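Local coordinates for protein ionotropic glutamate receptor bacterial homologue (Nostoc punctiforme, PDB 2PYY) that binds L-glutamate between the lobes of its ligand-binding core, and probably couples that binding to gating of a bacterial ion channel, at residues B[4-16]-B[40-53]. Numbering follows the deposited sequence.
Sequences PLLVATRVIPPFV and IESKLIEYSSVPEL. With GLU (glutamic acid), chain E.
V7 and I45 sit at the middle of a parallel strand pair whose ladder carries R10 to the glutamate site, a worked example of a pocket built at the C-terminal ends of parallel strands. V7 N gives to K43 O (2.9 Å) and I45 N to V7 O (2.7 Å), in the β-α-β crossover made by strands 5-10 and 42-47 with helix 26-38 between them. Beyond the last rung, a water accepts from V11 N and donates to Y47 O.

R10 leaves from here. Its CB lies 4.0 Å from Y47 O and CG slightly nearer; CG is anti to the backbone N (chi1 180°), and a bend at chi2 (-100°) follows. CD approaches OE2 of the bound glutamate at 3.4 Å; NE lies 3.0 Å from the same OE2 and also donates weakly to V11 O. The ligand's side-chain carboxylate lies over one guanidinium face, with NH2 2.8 Å and NH1 3.0 Å from OE1; S48 O lies over the opposite face. NH1 and V50 N, both donors, come within 3.0 Å at the edge.

A leucine in place of R10 would probably leave this carboxylate without its cationic mate. Arginine and the start of helix 50-58 thus probably give this side of the pocket a positive potential suited to an acidic ligand.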
loop_
_atom_site.group_PDB
_atom_site.type_symbol
_atom_site.label_atom_id
_atom_site.label_comp_id
_atom_site.label_asym_id
_atom_site.label_seq_id
_atom_site.Cartn_x
_atom_site.Cartn_y
_atom_site.Cartn_z
ATOM N N PRO B 4 27.683 -11.435 8.853
ATOM C CA PRO B 4 26.591 -12.066 8.068
ATOM C C PRO B 4 25.247 -11.398 8.372
ATOM O O PRO B 4 24.678 -11.588 9.451
ATOM C CB PRO B 4 26.570 -13.551 8.435
ATOM C CG PRO B 4 27.218 -13.534 9.823
ATOM C CD PRO B 4 28.301 -12.430 9.747
ATOM N N LEU B 5 24.746 -10.620 7.413
ATOM C CA LEU B 5 23.480 -9.908 7.586
ATOM C C LEU B 5 22.302 -10.814 7.891
ATOM O O LEU B 5 22.176 -11.921 7.351
ATOM C CB LEU B 5 23.135 -9.067 6.347
ATOM C CG LEU B 5 23.956 -7.805 6.057
ATOM C CD1 LEU B 5 23.462 -7.174 4.756
ATOM C CD2 LEU B 5 23.813 -6.812 7.202
ATOM N N LEU B 6 21.444 -10.325 8.779
ATOM C CA LEU B 6 20.241 -11.034 9.177
ATOM C C LEU B 6 19.151 -10.582 8.220
ATOM O O LEU B 6 18.805 -9.402 8.171
ATOM C CB LEU B 6 19.884 -10.688 10.626
ATOM C CG LEU B 6 20.517 -11.608 11.687
ATOM C CD1 LEU B 6 21.957 -11.910 11.347
ATOM C CD2 LEU B 6 20.398 -10.961 13.062
ATOM N N VAL B 7 18.629 -11.515 7.434
ATOM C CA VAL B 7 17.593 -11.175 6.468
ATOM C C VAL B 7 16.264 -11.856 6.815
ATOM O O VAL B 7 16.198 -13.077 6.907
ATOM C CB VAL B 7 18.043 -11.578 5.046
ATOM C CG1 VAL B 7 16.959 -11.234 4.034
ATOM C CG2 VAL B 7 19.344 -10.852 4.697
ATOM N N ALA B 8 15.221 -11.058 7.039
ATOM C CA ALA B 8 13.913 -11.604 7.365
ATOM C C ALA B 8 13.254 -12.107 6.093
ATOM O O ALA B 8 13.343 -11.464 5.045
ATOM C CB ALA B 8 13.041 -10.540 8.008
ATOM N N THR B 9 12.611 -13.268 6.181
ATOM C CA THR B 9 11.898 -13.811 5.041
ATOM C C THR B 9 10.532 -14.268 5.538
ATOM O O THR B 9 10.327 -14.436 6.736
ATOM C CB THR B 9 12.638 -15.010 4.386
ATOM O OG1 THR B 9 12.582 -16.167 5.234
ATOM C CG2 THR B 9 14.086 -14.644 4.109
ATOM N N ARG B 10 9.606 -14.452 4.610
ATOM C CA ARG B 10 8.266 -14.898 4.925
ATOM C C ARG B 10 7.923 -15.876 3.804
ATOM O O ARG B 10 8.145 -15.600 2.621
ATOM C CB ARG B 10 7.320 -13.691 4.949
ATOM C CG ARG B 10 5.872 -14.004 5.265
ATOM C CD ARG B 10 5.062 -14.046 3.986
ATOM N NE ARG B 10 3.715 -14.559 4.188
ATOM C CZ ARG B 10 2.802 -14.005 4.980
ATOM N NH1 ARG B 10 3.084 -12.898 5.657
ATOM N NH2 ARG B 10 1.606 -14.567 5.113
ATOM N N VAL B 11 7.429 -17.044 4.199
ATOM C CA VAL B 11 7.058 -18.102 3.270
ATOM C C VAL B 11 5.796 -17.739 2.496
ATOM O O VAL B 11 4.741 -17.518 3.078
ATOM C CB VAL B 11 6.849 -19.428 4.028
ATOM C CG1 VAL B 11 6.483 -20.548 3.047
ATOM C CG2 VAL B 11 8.131 -19.787 4.784
ATOM N N ILE B 12 5.924 -17.671 1.176
ATOM C CA ILE B 12 4.811 -17.333 0.296
ATOM C C ILE B 12 5.195 -17.717 -1.139
ATOM O O ILE B 12 5.783 -16.928 -1.870
ATOM C CB ILE B 12 4.472 -15.811 0.377
ATOM C CG1 ILE B 12 3.379 -15.467 -0.643
ATOM C CG2 ILE B 12 5.731 -14.970 0.166
ATOM C CD1 ILE B 12 2.301 -14.571 -0.071
ATOM N N PRO B 13 4.888 -18.959 -1.546
ATOM C CA PRO B 13 5.212 -19.435 -2.893
ATOM C C PRO B 13 4.474 -18.684 -3.987
ATOM O O PRO B 13 3.353 -18.216 -3.789
ATOM C CB PRO B 13 4.859 -20.923 -2.831
ATOM C CG PRO B 13 3.781 -20.988 -1.800
ATOM C CD PRO B 13 4.298 -20.033 -0.734
ATOM N N PRO B 14 5.094 -18.562 -5.171
ATOM C CA PRO B 14 6.418 -19.092 -5.519
ATOM C C PRO B 14 7.595 -18.156 -5.226
ATOM O O PRO B 14 8.691 -18.356 -5.758
ATOM C CB PRO B 14 6.280 -19.368 -7.008
ATOM C CG PRO B 14 5.472 -18.188 -7.454
ATOM C CD PRO B 14 4.413 -18.037 -6.371
ATOM N N PHE B 15 7.376 -17.126 -4.411
ATOM C CA PHE B 15 8.465 -16.204 -4.071
ATOM C C PHE B 15 9.405 -16.821 -3.032
ATOM O O PHE B 15 10.623 -16.772 -3.182
ATOM C CB PHE B 15 7.894 -14.860 -3.588
ATOM C CG PHE B 15 7.055 -14.173 -4.630
ATOM C CD1 PHE B 15 5.702 -14.475 -4.766
ATOM C CD2 PHE B 15 7.653 -13.321 -5.564
ATOM C CE1 PHE B 15 4.957 -13.946 -5.826
ATOM C CE2 PHE B 15 6.920 -12.790 -6.622
ATOM C CZ PHE B 15 5.572 -13.103 -6.757
ATOM N N VAL B 16 8.824 -17.424 -2.001
ATOM C CA VAL B 16 9.581 -18.085 -0.949
ATOM C C VAL B 16 8.917 -19.411 -0.578
ATOM O O VAL B 16 7.744 -19.440 -0.194
ATOM C CB VAL B 16 9.663 -17.230 0.335
ATOM C CG1 VAL B 16 10.428 -17.995 1.422
ATOM C CG2 VAL B 16 10.352 -15.901 0.046
ATOM N N ILE B 40 28.189 -9.671 0.047
ATOM C CA ILE B 40 27.592 -9.829 1.352
ATOM C C ILE B 40 27.109 -11.265 1.567
ATOM O O ILE B 40 26.636 -11.925 0.641
ATOM C CB ILE B 40 26.442 -8.790 1.530
ATOM C CG1 ILE B 40 25.503 -9.209 2.653
ATOM C CG2 ILE B 40 25.694 -8.615 0.222
ATOM C CD1 ILE B 40 24.421 -10.168 2.234
ATOM N N GLU B 41 27.274 -11.754 2.791
ATOM C CA GLU B 41 26.841 -13.095 3.162
ATOM C C GLU B 41 25.674 -12.876 4.121
ATOM O O GLU B 41 25.677 -11.913 4.885
ATOM C CB GLU B 41 27.997 -13.847 3.838
ATOM C CG GLU B 41 29.191 -14.116 2.893
ATOM C CD GLU B 41 30.362 -14.842 3.556
ATOM O OE1 GLU B 41 31.397 -15.061 2.867
ATOM O OE2 GLU B 41 30.254 -15.191 4.756
ATOM N N SER B 42 24.674 -13.745 4.086
ATOM C CA SER B 42 23.520 -13.539 4.943
ATOM C C SER B 42 22.899 -14.782 5.565
ATOM O O SER B 42 23.125 -15.911 5.119
ATOM C CB SER B 42 22.445 -12.776 4.157
ATOM O OG SER B 42 22.161 -13.425 2.929
ATOM N N LYS B 43 22.106 -14.550 6.608
ATOM C CA LYS B 43 21.403 -15.619 7.307
ATOM C C LYS B 43 19.916 -15.268 7.296
ATOM O O LYS B 43 19.508 -14.224 7.800
ATOM C CB LYS B 43 21.904 -15.745 8.742
ATOM C CG LYS B 43 21.286 -16.910 9.496
ATOM C CD LYS B 43 21.970 -17.151 10.834
ATOM C CE LYS B 43 21.420 -18.398 11.509
ATOM N NZ LYS B 43 19.969 -18.265 11.806
ATOM N N LEU B 44 19.116 -16.154 6.715
ATOM C CA LEU B 44 17.683 -15.933 6.598
ATOM C C LEU B 44 16.881 -16.336 7.833
ATOM O O LEU B 44 16.989 -17.463 8.312
ATOM C CB LEU B 44 17.160 -16.670 5.363
ATOM C CG LEU B 44 17.915 -16.430 4.052
ATOM C CD1 LEU B 44 17.099 -17.041 2.922
ATOM C CD2 LEU B 44 18.129 -14.927 3.803
ATOM N N ILE B 45 16.079 -15.398 8.329
ATOM C CA ILE B 45 15.238 -15.617 9.497
ATOM C C ILE B 45 13.763 -15.579 9.093
ATOM O O ILE B 45 13.279 -14.567 8.579
ATOM C CB ILE B 45 15.484 -14.535 10.553
ATOM C CG1 ILE B 45 16.984 -14.460 10.867
ATOM C CG2 ILE B 45 14.688 -14.859 11.824
ATOM C CD1 ILE B 45 17.342 -13.324 11.820
ATOM N N GLU B 46 13.057 -16.683 9.325
ATOM C CA GLU B 46 11.636 -16.812 8.970
ATOM C C GLU B 46 10.687 -16.109 9.930
ATOM O O GLU B 46 10.865 -16.190 11.143
ATOM C CB GLU B 46 11.265 -18.308 8.885
ATOM C CG GLU B 46 9.800 -18.631 8.545
ATOM C CD GLU B 46 9.578 -20.131 8.323
ATOM O OE1 GLU B 46 8.429 -20.573 8.094
ATOM O OE2 GLU B 46 10.564 -20.890 8.365
ATOM N N TYR B 47 9.703 -15.406 9.372
ATOM C CA TYR B 47 8.674 -14.740 10.170
ATOM C C TYR B 47 7.323 -15.211 9.642
ATOM O O TYR B 47 7.194 -15.582 8.472
ATOM C CB TYR B 47 8.840 -13.224 10.124
ATOM C CG TYR B 47 10.040 -12.795 10.946
ATOM C CD1 TYR B 47 9.965 -12.743 12.348
ATOM C CD2 TYR B 47 11.272 -12.508 10.335
ATOM C CE1 TYR B 47 11.074 -12.419 13.124
ATOM C CE2 TYR B 47 12.396 -12.183 11.105
ATOM C CZ TYR B 47 12.285 -12.140 12.494
ATOM O OH TYR B 47 13.376 -11.798 13.253
ATOM N N SER B 48 6.323 -15.193 10.508
ATOM C CA SER B 48 5.010 -15.716 10.176
ATOM C C SER B 48 4.025 -14.818 9.428
ATOM O O SER B 48 3.009 -15.300 8.921
ATOM C CB SER B 48 4.352 -16.206 11.467
ATOM O OG SER B 48 3.186 -16.962 11.194
ATOM N N SER B 49 4.315 -13.528 9.356
ATOM C CA SER B 49 3.414 -12.610 8.691
ATOM C C SER B 49 4.194 -11.367 8.314
ATOM O O SER B 49 5.303 -11.144 8.799
ATOM C CB SER B 49 2.257 -12.211 9.624
ATOM O OG SER B 49 2.735 -11.402 10.711
ATOM N N VAL B 50 3.603 -10.548 7.458
ATOM C CA VAL B 50 4.246 -9.323 7.037
ATOM C C VAL B 50 4.455 -8.376 8.221
ATOM O O VAL B 50 5.548 -7.856 8.402
ATOM C CB VAL B 50 3.421 -8.651 5.944
ATOM C CG1 VAL B 50 4.013 -7.288 5.600
ATOM C CG2 VAL B 50 3.431 -9.545 4.700
ATOM N N PRO B 51 3.407 -8.128 9.034
ATOM C CA PRO B 51 3.654 -7.214 10.158
ATOM C C PRO B 51 4.720 -7.740 11.123
ATOM O O PRO B 51 5.511 -6.967 11.669
ATOM C CB PRO B 51 2.270 -7.046 10.793
ATOM C CG PRO B 51 1.499 -8.257 10.330
ATOM C CD PRO B 51 1.979 -8.470 8.918
ATOM N N GLU B 52 4.754 -9.056 11.299
ATOM C CA GLU B 52 5.743 -9.677 12.169
ATOM C C GLU B 52 7.143 -9.426 11.584
ATOM O O GLU B 52 8.096 -9.163 12.317
ATOM C CB GLU B 52 5.469 -11.175 12.267
ATOM C CG GLU B 52 5.803 -11.800 13.597
ATOM C CD GLU B 52 5.413 -13.279 13.640
ATOM O OE1 GLU B 52 4.310 -13.586 14.140
ATOM O OE2 GLU B 52 6.213 -14.111 13.146
ATOM N N LEU B 53 7.264 -9.504 10.262
ATOM C CA LEU B 53 8.541 -9.250 9.608
ATOM C C LEU B 53 8.917 -7.767 9.742
ATOM O O LEU B 53 10.066 -7.420 10.044
ATOM C CB LEU B 53 8.470 -9.651 8.125
ATOM C CG LEU B 53 9.709 -9.389 7.259
ATOM C CD1 LEU B 53 9.867 -10.482 6.195
ATOM C CD2 LEU B 53 9.593 -8.017 6.625
HETATM N N GLU E . 2.121 -8.512 -0.715
HETATM C CA GLU E . 1.406 -8.675 0.585
HETATM C C GLU E . 1.828 -7.569 1.548
HETATM O O GLU E . 2.952 -7.050 1.382
HETATM C CB GLU E . 1.737 -10.035 1.202
HETATM C CG GLU E . 0.957 -10.345 2.476
HETATM C CD GLU E . 1.415 -11.631 3.153
HETATM O OE1 GLU E . 0.716 -12.098 4.075
HETATM O OE2 GLU E . 2.475 -12.167 2.763
HETATM O OXT GLU E . 1.041 -7.237 2.458
HETATM O O HOH W 1 5.863 -17.038 6.553
#